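Local coordinates for protein SusD homolog (Bacteroides ovatus, PDB 4F53) that probably binds glycans, possibly mucin O-glycans, at the cell surface as a member of the SusD/RagB outer-membrane lipoprotein family, at residues F46-D51 against W258-I263; A154-M159 against A205-Y210; S199-M204 against Q222-E227; S286-G289 against A295-G298; D394-K397 against A401-Y404. One frame throughout, in Å; residues are numbered along the deposited sequence. Where two conformers were deposited one is given.

Contact 1. Residues F46-D51 against W258-I263; sequences FSQYVD and WSDARI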
# COMPACT_ATOMS: atom_id res chain seq x y z
N PHE A 46 -2.73 -9.66 -12.27
CA PHE A 46 -3.62 -8.71 -11.62
C PHE A 46 -2.76 -7.88 -10.69
O PHE A 46 -2.76 -6.65 -10.77
CB PHE A 46 -4.79 -9.39 -10.89
CG PHE A 46 -5.73 -8.44 -10.18
CD1 PHE A 46 -6.19 -7.27 -10.81
CD2 PHE A 46 -6.23 -8.74 -8.92
CE1 PHE A 46 -7.06 -6.40 -10.16
CE2 PHE A 46 -7.13 -7.88 -8.28
CZ PHE A 46 -7.53 -6.72 -8.91
N SER A 47 -1.94 -8.57 -9.88
CA SER A 47 -0.95 -8.03 -8.95
C SER A 47 -0.01 -7.05 -9.67
O SER A 47 0.29 -5.99 -9.12
CB SER A 47 -0.12 -9.17 -8.33
OG SER A 47 0.80 -8.65 -7.39
N GLN A 48 0.46 -7.42 -10.87
CA GLN A 48 1.38 -6.59 -11.66
C GLN A 48 0.83 -5.20 -11.88
O GLN A 48 1.58 -4.24 -11.75
CB GLN A 48 1.72 -7.23 -13.01
CG GLN A 48 2.94 -6.56 -13.60
CD GLN A 48 3.46 -7.15 -14.86
OE1 GLN A 48 2.75 -7.80 -15.63
NE2 GLN A 48 4.72 -6.88 -15.11
N TYR A 49 -0.46 -5.07 -12.16
CA TYR A 49 -1.05 -3.77 -12.35
C TYR A 49 -1.27 -3.04 -11.04
O TYR A 49 -0.76 -1.95 -10.86
CB TYR A 49 -2.38 -3.86 -13.11
CG TYR A 49 -2.20 -4.42 -14.50
CD1 TYR A 49 -1.84 -3.60 -15.56
CD2 TYR A 49 -2.36 -5.78 -14.75
CE1 TYR A 49 -1.63 -4.12 -16.85
CE2 TYR A 49 -2.16 -6.31 -16.02
CZ TYR A 49 -1.81 -5.47 -17.07
OH TYR A 49 -1.61 -5.99 -18.33
N VAL A 50 -2.04 -3.63 -10.13
CA VAL A 50 -2.48 -2.93 -8.92
C VAL A 50 -1.40 -2.74 -7.89
O VAL A 50 -1.37 -1.68 -7.28
CB VAL A 50 -3.78 -3.54 -8.29
CG1 VAL A 50 -4.94 -3.47 -9.30
CG2 VAL A 50 -3.57 -4.97 -7.79
N ASP A 51 -0.51 -3.72 -7.69
CA ASP A 51 0.49 -3.64 -6.64
C ASP A 51 1.87 -3.25 -7.12
O ASP A 51 2.66 -2.68 -6.37
CB ASP A 51 0.56 -4.97 -5.89
CG ASP A 51 -0.61 -5.17 -4.94
OD1 ASP A 51 -0.98 -4.19 -4.20
OD2 ASP A 51 -1.17 -6.29 -4.92
N TRP A 258 11.04 -11.76 -14.93
CA TRP A 258 10.79 -10.88 -16.08
C TRP A 258 11.64 -9.63 -16.09
O TRP A 258 11.83 -9.06 -17.17
CB TRP A 258 9.32 -10.47 -16.14
CG TRP A 258 8.34 -11.60 -16.09
CD1 TRP A 258 8.54 -12.89 -16.51
CD2 TRP A 258 6.96 -11.51 -15.73
NE1 TRP A 258 7.39 -13.62 -16.34
CE2 TRP A 258 6.40 -12.80 -15.87
CE3 TRP A 258 6.15 -10.47 -15.25
CZ2 TRP A 258 5.06 -13.07 -15.58
CZ3 TRP A 258 4.83 -10.74 -14.95
CH2 TRP A 258 4.30 -12.03 -15.12
N SER A 259 12.13 -9.17 -14.92
CA SER A 259 12.93 -7.94 -14.78
C SER A 259 12.15 -6.71 -15.30
O SER A 259 12.74 -5.77 -15.83
CB SER A 259 14.30 -8.08 -15.45
OG SER A 259 15.09 -9.04 -14.77
N ASP A 260 10.81 -6.72 -15.12
CA ASP A 260 9.91 -5.62 -15.46
C ASP A 260 9.99 -4.53 -14.40
O ASP A 260 9.59 -3.39 -14.67
CB ASP A 260 8.45 -6.10 -15.57
CG ASP A 260 8.05 -6.71 -16.90
OD1 ASP A 260 8.77 -6.49 -17.89
OD2 ASP A 260 7.02 -7.41 -16.94
N ALA A 261 10.47 -4.91 -13.19
CA ALA A 261 10.56 -4.02 -12.03
C ALA A 261 11.94 -4.08 -11.36
O ALA A 261 12.60 -5.12 -11.36
CB ALA A 261 9.48 -4.38 -11.02
N ARG A 262 12.35 -2.95 -10.78
CA ARG A 262 13.58 -2.85 -9.98
C ARG A 262 13.26 -2.04 -8.73
O ARG A 262 12.19 -1.43 -8.66
CB ARG A 262 14.74 -2.21 -10.80
CG ARG A 262 15.37 -3.19 -11.82
CD ARG A 262 16.04 -4.34 -11.09
NE ARG A 262 16.64 -5.35 -11.97
CZ ARG A 262 16.04 -6.48 -12.34
NH1 ARG A 262 14.79 -6.72 -11.99
NH2 ARG A 262 16.69 -7.36 -13.08
N ILE A 263 14.15 -2.05 -7.74
CA ILE A 263 13.96 -1.24 -6.52
C ILE A 263 14.10 0.24 -6.93
O ILE A 263 14.93 0.55 -7.80
CB ILE A 263 14.99 -1.65 -5.42
CG1 ILE A 263 14.81 -3.13 -5.00
CG2 ILE A 263 14.99 -0.71 -4.18
CD1 ILE A 263 13.44 -3.50 -4.38
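Gln48 reaches out from helix 44-58 to meet Trp258 and Asp260, which sit in the turn between helix 250-257 and strand 261-263. In this SusD-like fold the contact ties an early helix to the point where the chain enters a two-stranded antiparallel sheet with strand 62-64. A long side chain suits the task, because the closest pair of CA atoms, those of Gln48 and Asp260, is 9.4 Å apart. From CB, the Gln48 chain sets out with CG anti to the backbone N (chi1 -164°) and stays extended, while its flank packs on Phe254. Gln48 CD comes within 3.8 Å of Trp258 CZ3. Beyond it, Gln48 OE1 approaches Trp258 CZ3 obliquely, at 3.7 Å. The other branch does the polar work: Gln48 NE2 donates to Asp260 OD2 over 3.0 Å, with an N-H...O angle of 143°. An aspartate fits here as a short acceptor, and its OD1 takes a bond from Asn66 ND2 and another from a glycerol, probably a crystallisation additive. Asp260 OD2 lies almost in the Gln48 amide plane, yet NE2 meets it on the anti side, 26° out of the carboxylate plane.

Contact 2. Residues A154-M159 against A205-Y210; sequences AVYAKM and AMRTCY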
# COMPACT_ATOMS: atom_id res chain seq x y z
N ALA A 154 -19.30 8.16 3.16
CA ALA A 154 -20.31 7.14 3.39
C ALA A 154 -19.70 5.73 3.34
O ALA A 154 -20.10 4.88 4.13
CB ALA A 154 -21.44 7.25 2.35
N VAL A 155 -18.68 5.51 2.49
CA VAL A 155 -17.96 4.22 2.39
C VAL A 155 -17.22 3.96 3.71
O VAL A 155 -17.40 2.90 4.31
CB VAL A 155 -17.02 4.16 1.18
CG1 VAL A 155 -16.18 2.88 1.19
CG2 VAL A 155 -17.80 4.28 -0.13
N TYR A 156 -16.42 4.96 4.18
CA TYR A 156 -15.67 4.85 5.44
C TYR A 156 -16.61 4.66 6.64
O TYR A 156 -16.35 3.80 7.47
CB TYR A 156 -14.77 6.08 5.64
CG TYR A 156 -13.35 5.87 5.14
CD1 TYR A 156 -13.07 5.82 3.77
CD2 TYR A 156 -12.29 5.71 6.02
CE1 TYR A 156 -11.77 5.63 3.30
CE2 TYR A 156 -10.99 5.50 5.57
CZ TYR A 156 -10.73 5.46 4.20
OH TYR A 156 -9.45 5.24 3.77
N ALA A 157 -17.73 5.41 6.70
CA ALA A 157 -18.69 5.32 7.80
C ALA A 157 -19.34 3.93 7.85
O ALA A 157 -19.42 3.35 8.93
CB ALA A 157 -19.75 6.40 7.70
N LYS A 158 -19.77 3.39 6.69
CA LYS A 158 -20.37 2.05 6.65
C LYS A 158 -19.32 0.98 7.04
O LYS A 158 -19.60 0.15 7.90
CB LYS A 158 -20.99 1.75 5.28
CG LYS A 158 -21.59 0.36 5.21
CD LYS A 158 -22.37 0.07 3.94
CE LYS A 158 -22.36 -1.41 3.61
NZ LYS A 158 -22.88 -2.27 4.71
N MSE A 159 -18.11 1.05 6.48
CA MSE A 159 -17.02 0.13 6.79
C MSE A 159 -16.69 0.11 8.27
O MSE A 159 -16.56 -0.97 8.84
CB MSE A 159 -15.74 0.50 6.01
CG MSE A 159 -15.78 0.13 4.52
SE MSE A 159 -14.14 0.76 3.67
CE MSE A 159 -14.46 -0.15 2.02
N ALA A 205 -9.16 4.92 11.35
CA ALA A 205 -9.36 6.07 12.22
C ALA A 205 -8.26 7.08 11.97
O ALA A 205 -8.57 8.25 11.73
CB ALA A 205 -9.36 5.64 13.68
N MSE A 206 -6.99 6.63 11.90
CA MSE A 206 -5.85 7.52 11.62
C MSE A 206 -5.98 8.20 10.23
O MSE A 206 -5.68 9.39 10.07
CB MSE A 206 -4.53 6.75 11.72
CG MSE A 206 -3.34 7.67 11.92
SE MSE A 206 -3.49 8.64 13.62
CE MSE A 206 -3.57 7.06 14.85
N ARG A 207 -6.47 7.46 9.25
CA ARG A 207 -6.72 7.95 7.88
C ARG A 207 -7.64 9.19 7.83
O ARG A 207 -7.43 10.11 7.01
CB ARG A 207 -7.40 6.83 7.06
CG ARG A 207 -7.47 7.15 5.56
CD ARG A 207 -6.26 6.62 4.85
NE ARG A 207 -6.41 5.20 4.49
CZ ARG A 207 -5.54 4.22 4.74
NH1 ARG A 207 -4.41 4.47 5.40
NH2 ARG A 207 -5.75 3.01 4.25
N THR A 208 -8.68 9.20 8.69
CA THR A 208 -9.68 10.25 8.69
C THR A 208 -9.34 11.40 9.63
O THR A 208 -10.21 12.23 9.88
CB THR A 208 -11.02 9.65 9.09
OG1 THR A 208 -10.91 9.13 10.42
CG2 THR A 208 -11.52 8.57 8.12
N CYS A 209 -8.10 11.46 10.16
CA CYS A 209 -7.67 12.43 11.19
C CYS A 209 -7.68 13.90 10.69
O CYS A 209 -7.71 14.79 11.52
CB CYS A 209 -6.30 12.05 11.75
SG CYS A 209 -4.92 12.39 10.63
N TYR A 210 -7.63 14.16 9.38
CA TYR A 210 -7.63 15.55 8.91
C TYR A 210 -9.02 16.07 8.57
O TYR A 210 -9.17 17.27 8.39
CB TYR A 210 -6.70 15.74 7.71
CG TYR A 210 -5.24 15.62 8.09
CD1 TYR A 210 -4.65 16.55 8.94
CD2 TYR A 210 -4.47 14.56 7.62
CE1 TYR A 210 -3.31 16.42 9.33
CE2 TYR A 210 -3.13 14.44 7.98
CZ TYR A 210 -2.56 15.36 8.85
OH TYR A 210 -1.23 15.22 9.18
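Tyr156 leans from helix 152-173 onto Arg207 and Thr208 at the end of helix 190-207, and everything that touches here is buried. The phenol oxygen is the tight spot. Arg207 NE donates to Tyr156 OH over 3.1 Å at 148°, and Arg207 CG presses on the same oxygen at 3.3 Å. The arginine folds at chi2 and chi3, which brings NE to the hydroxyl, so that Tyr156 OH lies at the guanidinium edge, with ring and guanidinium planes 72° apart. Asp129 grips both partners, bonding Tyr156 OH through OD1 and Arg207 NH2 through OD2, while Glu444 and Glu448 pair with Arg207 NH1, which probably offsets the buried positive charge. Lower on the ring, Thr208 CG2 packs obliquely against Tyr156 CD2 at 3.6 Å. This is helix-to-helix packing inside a TPR-like helical framework, made where one helix runs out: Thr208 is the first residue to leave helical geometry. Threonine suits that place because its methyl serves the tyrosine while Thr208 OG1 turns back to Ala205 O, 2.8 Å away, and is also hydrogen-bonded to Ser221 OG. That carbonyl also accepts from Thr208 N, both donors coming from the same face of its plane. The looser margin begins just after Tyr156 and Thr208. Ala157 and Lys158 face partly into solvent, and beyond Thr208 the chain carries Cys209 and Tyr210 to partly exposed positions.

Contact 3. Residues S199-M204 against Q222-E227; sequences SLKLRM and QQLAEE
Lys201 and Glu227 bridge helices 190-207 and 221-231, which pack side by side, antiparallel, within the TPR-like fold, linked by a connection that holds the two-stranded ribbon 215-216 and 219-220. Over segments 199-204 and 222-227 the axes come within 8.2 Å, their directions 157° apart. Such closeness calls for a small residue, and Ala225 supplies it: its CA lies 4.7 Å from that of Leu202, while Leu202 CD1 rests on Ala225 CB at 3.7 Å.

Lys201 is buried, so its charge needs partners. At the tip, Lys201 NZ forms a salt bridge with Glu227 OE1 over 3.0 Å, using the anti lone pair of that oxygen. Asp164, from helix 152-173, gives NZ a second carboxylate, and Glu227 OE1 in turn receives a second cation, Lys219 NZ. Charges thus alternate acid, base, acid, base, an order likely to keep all four ionised. On the partly exposed flank of helix 221-231, Gln222 NE2 donates to Glu226 OE2, which also accepts from the backbone N of Asn353.

The reach to Glu227 depends on a fully stretched lysine, all four of its side-chain torsions lying near 180°. Its hydrocarbon part therefore runs past the Leu224 carbonyl before the charge is met, and Leu224 CD2 adds an apolar touch on Lys201 CE at 4.1 Å. The closest approach along this path is that of Lys201 CE to Leu224 O, 3.3 Å.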
# COMPACT_ATOMS: atom_id res chain seq x y z
N SER A 199 -6.72 -3.56 14.41
CA SER A 199 -5.57 -2.91 13.75
C SER A 199 -6.06 -2.17 12.50
O SER A 199 -5.58 -1.07 12.23
CB SER A 199 -4.51 -3.94 13.40
OG SER A 199 -4.05 -4.52 14.62
N LEU A 200 -7.05 -2.75 11.77
CA LEU A 200 -7.65 -2.12 10.59
C LEU A 200 -8.46 -0.88 11.04
O LEU A 200 -8.45 0.16 10.38
CB LEU A 200 -8.56 -3.14 9.86
CG LEU A 200 -9.31 -2.64 8.61
CD1 LEU A 200 -8.34 -2.30 7.47
CD2 LEU A 200 -10.33 -3.68 8.15
N LYS A 201 -9.19 -1.01 12.15
CA LYS A 201 -9.99 0.07 12.73
C LYS A 201 -9.07 1.27 13.05
O LYS A 201 -9.42 2.39 12.72
CB LYS A 201 -10.74 -0.44 13.98
CG LYS A 201 -11.56 0.64 14.70
CD LYS A 201 -12.37 0.02 15.85
CE LYS A 201 -13.13 1.03 16.67
NZ LYS A 201 -13.87 0.38 17.78
N LEU A 202 -7.88 1.03 13.62
CA LEU A 202 -6.90 2.08 13.93
C LEU A 202 -6.35 2.70 12.64
O LEU A 202 -6.20 3.91 12.58
CB LEU A 202 -5.76 1.48 14.81
CG LEU A 202 -4.54 2.35 15.11
CD1 LEU A 202 -4.90 3.54 16.01
CD2 LEU A 202 -3.48 1.52 15.77
N ARG A 203 -6.10 1.89 11.62
CA ARG A 203 -5.60 2.36 10.32
C ARG A 203 -6.63 3.32 9.68
O ARG A 203 -6.27 4.41 9.27
CB ARG A 203 -5.27 1.19 9.37
CG ARG A 203 -4.94 1.67 7.94
CD ARG A 203 -5.06 0.57 6.91
NE ARG A 203 -3.87 -0.28 6.89
CZ ARG A 203 -3.73 -1.32 6.07
NH1 ARG A 203 -4.70 -1.64 5.22
NH2 ARG A 203 -2.60 -2.02 6.07
N MSE A 204 -7.91 2.96 9.72
CA MSE A 204 -8.97 3.77 9.16
C MSE A 204 -9.29 5.01 10.02
O MSE A 204 -9.60 6.04 9.45
CB MSE A 204 -10.21 2.93 8.95
CG MSE A 204 -9.99 1.86 7.89
SE MSE A 204 -11.63 0.92 7.54
CE MSE A 204 -12.66 2.36 6.86
N GLN A 222 -10.29 10.10 16.85
CA GLN A 222 -9.59 9.85 18.11
C GLN A 222 -10.22 8.68 18.90
O GLN A 222 -9.50 7.79 19.34
CB GLN A 222 -9.60 11.12 19.00
CG GLN A 222 -9.08 10.85 20.41
CD GLN A 222 -9.04 12.04 21.32
OE1 GLN A 222 -9.49 13.13 20.98
NE2 GLN A 222 -8.54 11.82 22.52
N GLN A 223 -11.56 8.70 19.06
CA GLN A 223 -12.32 7.70 19.80
C GLN A 223 -12.21 6.32 19.17
O GLN A 223 -12.03 5.34 19.90
CB GLN A 223 -13.80 8.11 19.90
CG GLN A 223 -14.66 7.16 20.75
CD GLN A 223 -16.06 7.69 21.01
OE1 GLN A 223 -16.36 8.88 20.82
NE2 GLN A 223 -16.92 6.81 21.50
N LEU A 224 -12.33 6.22 17.84
CA LEU A 224 -12.24 4.94 17.12
C LEU A 224 -10.85 4.33 17.32
O LEU A 224 -10.73 3.15 17.60
CB LEU A 224 -12.55 5.14 15.62
CG LEU A 224 -14.00 5.58 15.30
CD1 LEU A 224 -14.09 6.20 13.92
CD2 LEU A 224 -14.99 4.42 15.44
N ALA A 225 -9.81 5.17 17.24
CA ALA A 225 -8.42 4.78 17.41
C ALA A 225 -8.16 4.28 18.85
O ALA A 225 -7.59 3.21 19.03
CB ALA A 225 -7.52 5.95 17.08
N GLU A 226 -8.63 5.04 19.86
CA GLU A 226 -8.50 4.70 21.28
C GLU A 226 -9.22 3.40 21.62
O GLU A 226 -8.67 2.58 22.36
CB GLU A 226 -9.00 5.83 22.18
CG GLU A 226 -8.10 7.06 22.12
CD GLU A 226 -8.54 8.26 22.93
OE1 GLU A 226 -9.67 8.26 23.47
OE2 GLU A 226 -7.71 9.18 23.09
N GLU A 227 -10.42 3.18 21.04
CA GLU A 227 -11.21 1.95 21.25
C GLU A 227 -10.49 0.73 20.70
O GLU A 227 -10.46 -0.31 21.34
CB GLU A 227 -12.58 2.06 20.57
CG GLU A 227 -13.62 2.84 21.35
CD GLU A 227 -14.96 3.01 20.65
OE1 GLU A 227 -15.12 2.51 19.51
OE2 GLU A 227 -15.86 3.64 21.26

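Contact 4. Residues S286-G289 against A295-G298; sequences STFG and AYTG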
# COMPACT_ATOMS: atom_id res chain seq x y z
N SER A 286 23.53 -4.10 -6.90
CA SER A 286 23.44 -3.95 -8.35
C SER A 286 24.28 -5.02 -9.09
O SER A 286 25.20 -5.58 -8.51
CB SER A 286 23.90 -2.55 -8.74
OG SER A 286 25.24 -2.34 -8.32
N THR A 287 23.92 -5.33 -10.35
CA THR A 287 24.60 -6.34 -11.16
C THR A 287 24.94 -5.72 -12.54
O THR A 287 24.69 -6.34 -13.59
CB THR A 287 23.69 -7.60 -11.29
OG1 THR A 287 22.50 -7.21 -11.97
CG2 THR A 287 23.30 -8.22 -9.94
N PHE A 288 25.45 -4.47 -12.53
CA PHE A 288 25.79 -3.74 -13.75
C PHE A 288 26.89 -4.46 -14.56
O PHE A 288 26.83 -4.44 -15.79
CB PHE A 288 26.19 -2.30 -13.44
CG PHE A 288 25.04 -1.46 -12.94
CD1 PHE A 288 23.90 -1.27 -13.71
CD2 PHE A 288 25.10 -0.85 -11.69
CE1 PHE A 288 22.85 -0.48 -13.25
CE2 PHE A 288 24.05 -0.06 -11.23
CZ PHE A 288 22.93 0.11 -12.01
N GLY A 289 27.84 -5.09 -13.88
CA GLY A 289 28.91 -5.84 -14.53
C GLY A 289 28.39 -7.01 -15.35
O GLY A 289 28.87 -7.25 -16.45
N ALA A 295 31.53 -4.33 -19.26
CA ALA A 295 31.91 -3.03 -19.83
C ALA A 295 31.75 -1.92 -18.77
O ALA A 295 32.36 -0.86 -18.90
CB ALA A 295 31.09 -2.72 -21.07
N TYR A 296 30.94 -2.17 -17.70
CA TYR A 296 30.68 -1.24 -16.59
C TYR A 296 31.98 -0.97 -15.80
O TYR A 296 32.65 -1.91 -15.36
CB TYR A 296 29.60 -1.82 -15.68
CG TYR A 296 29.28 -0.98 -14.46
CD1 TYR A 296 28.63 0.25 -14.59
CD2 TYR A 296 29.56 -1.45 -13.18
CE1 TYR A 296 28.34 1.02 -13.47
CE2 TYR A 296 29.20 -0.72 -12.05
CZ TYR A 296 28.61 0.53 -12.20
OH TYR A 296 28.30 1.28 -11.09
N THR A 297 32.32 0.33 -15.62
CA THR A 297 33.57 0.76 -14.97
C THR A 297 33.39 1.15 -13.50
O THR A 297 34.39 1.35 -12.80
CB THR A 297 34.22 1.92 -15.74
OG1 THR A 297 33.43 3.10 -15.59
CG2 THR A 297 34.44 1.61 -17.21
N GLY A 298 32.15 1.30 -13.06
CA GLY A 298 31.86 1.67 -11.69
C GLY A 298 31.95 0.51 -10.71
O GLY A 298 32.52 -0.54 -11.01
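Phe288 O, Gly289 O and Tyr296 N share one hydroxyl, Ser292 OG, which is hydrogen-bonded to all three. That serine closes the short loop in which helix 288-291 is followed at once by a turn folding back over its start. Glu300 holds the helix start itself, its carboxylate accepting from Phe288 N and Gly289 N. Across the contact the touch between Phe288 and Tyr296 is apolar. Phe288 CB sits over one face of the Tyr296 ring, 3.4 Å from its centroid and 12° off the normal, a CH-pi contact. A chi1 of 178° turns the tyrosine CG away from its own backbone N and lays the ring beneath that CB. The two rings meet obliquely, their centroids 5.0 Å apart and planes at 42°. Gly298 N lies over the opposite face, 3.5 Å above the Tyr296 ring plane; a glycine suits that turn, since a CB there would run into Tyr296 OH. Tyr296 OH is hydrogen-bonded to Glu299 O. A serine in place of Tyr296 would probably leave Phe288 CB without its aromatic platform and Glu299 O without the phenol bond. The chemistry implies that one aromatic ring is sandwiched by its own loop: hydrocarbon on one face, backbone amide on the other, and polar ties at the ends.

Contact 5. Residues D394-K397 against A401-Y404; sequences DPLK and AQTY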
# COMPACT_ATOMS: atom_id res chain seq x y z
N ASP A 394 22.93 8.86 -10.46
CA ASP A 394 22.66 7.76 -11.40
C ASP A 394 23.99 6.96 -11.66
O ASP A 394 24.94 7.53 -12.21
CB ASP A 394 22.02 8.28 -12.72
CG ASP A 394 21.57 7.21 -13.72
OD1 ASP A 394 22.01 6.03 -13.60
OD2 ASP A 394 20.81 7.55 -14.65
N PRO A 395 24.08 5.67 -11.26
CA PRO A 395 25.35 4.92 -11.46
C PRO A 395 25.71 4.66 -12.93
O PRO A 395 26.86 4.29 -13.23
CB PRO A 395 25.11 3.60 -10.72
CG PRO A 395 23.62 3.46 -10.67
CD PRO A 395 23.06 4.84 -10.57
N LEU A 396 24.75 4.89 -13.84
CA LEU A 396 24.97 4.68 -15.26
C LEU A 396 25.41 5.96 -16.00
O LEU A 396 25.79 5.88 -17.17
CB LEU A 396 23.71 4.07 -15.90
CG LEU A 396 23.39 2.61 -15.48
CD1 LEU A 396 22.18 2.10 -16.20
CD2 LEU A 396 24.57 1.67 -15.75
N LYS A 397 25.41 7.12 -15.30
CA LYS A 397 25.84 8.41 -15.85
C LYS A 397 27.29 8.32 -16.39
O LYS A 397 28.19 7.87 -15.67
CB LYS A 397 25.70 9.53 -14.81
CG LYS A 397 26.08 10.90 -15.36
CD LYS A 397 26.45 11.85 -14.25
CE LYS A 397 26.95 13.17 -14.79
NZ LYS A 397 27.14 14.15 -13.70
N ALA A 401 27.59 3.77 -23.96
CA ALA A 401 26.30 3.72 -24.68
C ALA A 401 25.09 4.07 -23.77
O ALA A 401 23.95 3.94 -24.21
CB ALA A 401 26.09 2.35 -25.32
N GLN A 402 25.35 4.54 -22.52
CA GLN A 402 24.33 4.93 -21.55
C GLN A 402 24.13 6.42 -21.67
O GLN A 402 24.85 7.20 -21.06
CB GLN A 402 24.72 4.50 -20.11
CG GLN A 402 25.15 3.03 -19.92
CD GLN A 402 24.18 2.03 -20.47
OE1 GLN A 402 23.13 1.79 -19.89
NE2 GLN A 402 24.52 1.43 -21.60
N THR A 403 23.15 6.82 -22.51
CA THR A 403 22.82 8.19 -22.91
C THR A 403 22.22 9.07 -21.81
O THR A 403 22.50 10.27 -21.76
CB THR A 403 21.85 8.09 -24.11
OG1 THR A 403 22.59 7.59 -25.23
CG2 THR A 403 21.19 9.42 -24.49
N TYR A 404 21.37 8.50 -20.95
CA TYR A 404 20.60 9.24 -19.98
C TYR A 404 21.25 9.36 -18.60
O TYR A 404 22.08 8.53 -18.21
CB TYR A 404 19.21 8.61 -19.85
CG TYR A 404 18.49 8.43 -21.17
CD1 TYR A 404 17.74 9.47 -21.72
CD2 TYR A 404 18.55 7.24 -21.88
CE1 TYR A 404 17.08 9.33 -22.95
CE2 TYR A 404 17.89 7.07 -23.10
CZ TYR A 404 17.15 8.12 -23.62
OH TYR A 404 16.48 7.96 -24.81
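Gln402 turns its flat amide toward Leu396, with OE1 3.8 Å from Leu396 CD1, while the Asp394 carboxylate looks toward Tyr404 O from OD2, at 3.9 Å. Leu396 N comes in from above that carboxylate plane, 43° out of it; on the Tyr404 ring, Thr403 CG2 covers the centre of one face. The motif on the 394-397 side is an Asx turn within a type I beta turn, Asp394 to Lys397, part of the long loop between helices 379-383 and 423-438. Asp394 OD1 accepts from Leu396 N over 3.0 Å, and Lys397 N closes the turn on Asp394 O. Proline suits the second position, since its ring holds phi near the value this turn needs. The other oxygen, OD2, takes the backbone N of Tyr406, and Asn315 ND2 serves Tyr404 O, so the two facing oxygens each have a donor. An alanine in place of Asp394 would probably leave Leu396 N and Tyr406 N without their acceptor and let the turn slacken. Leucine suits its site because it offers a hydrocarbon branch to the buried side of the turn, where it also rests on Phe288. Gln402 bends at chi2 (-53°), which curls the amide back beside its own backbone: NE2 reaches Ser400 O and Ser316 OG, and OE1 accepts from Trp317 N. At the root of that curl, Gln402 CB lies against the carbonyl of the turn, 3.4 Å from Leu396 O.

The five contacts form two touching pairs and a single one between them. Contacts 2 and 3 share helix 190-207, their centres 10 Å apart; Met204 CE packs on Tyr156 CD2 at 3.5 Å, and their segments alternate along the chain. Contacts 4 and 5, centres 11 Å apart, lie in the loops of the other side, where Phe288 touches Pro395 and Leu396. The centre of contact 4 is about 48 Å from those of contacts 2 and 3. Contact 1, whose chain loop encloses contacts 2 and 3, is 29 Å from contact 2 and 23 Å from contact 5, between centres. The glycerol, probably from the crystallisation liquor, lies at Asp260; bound calcium is about 12 Å from the Leu224 side chain and 14 Å from that of Tyr156.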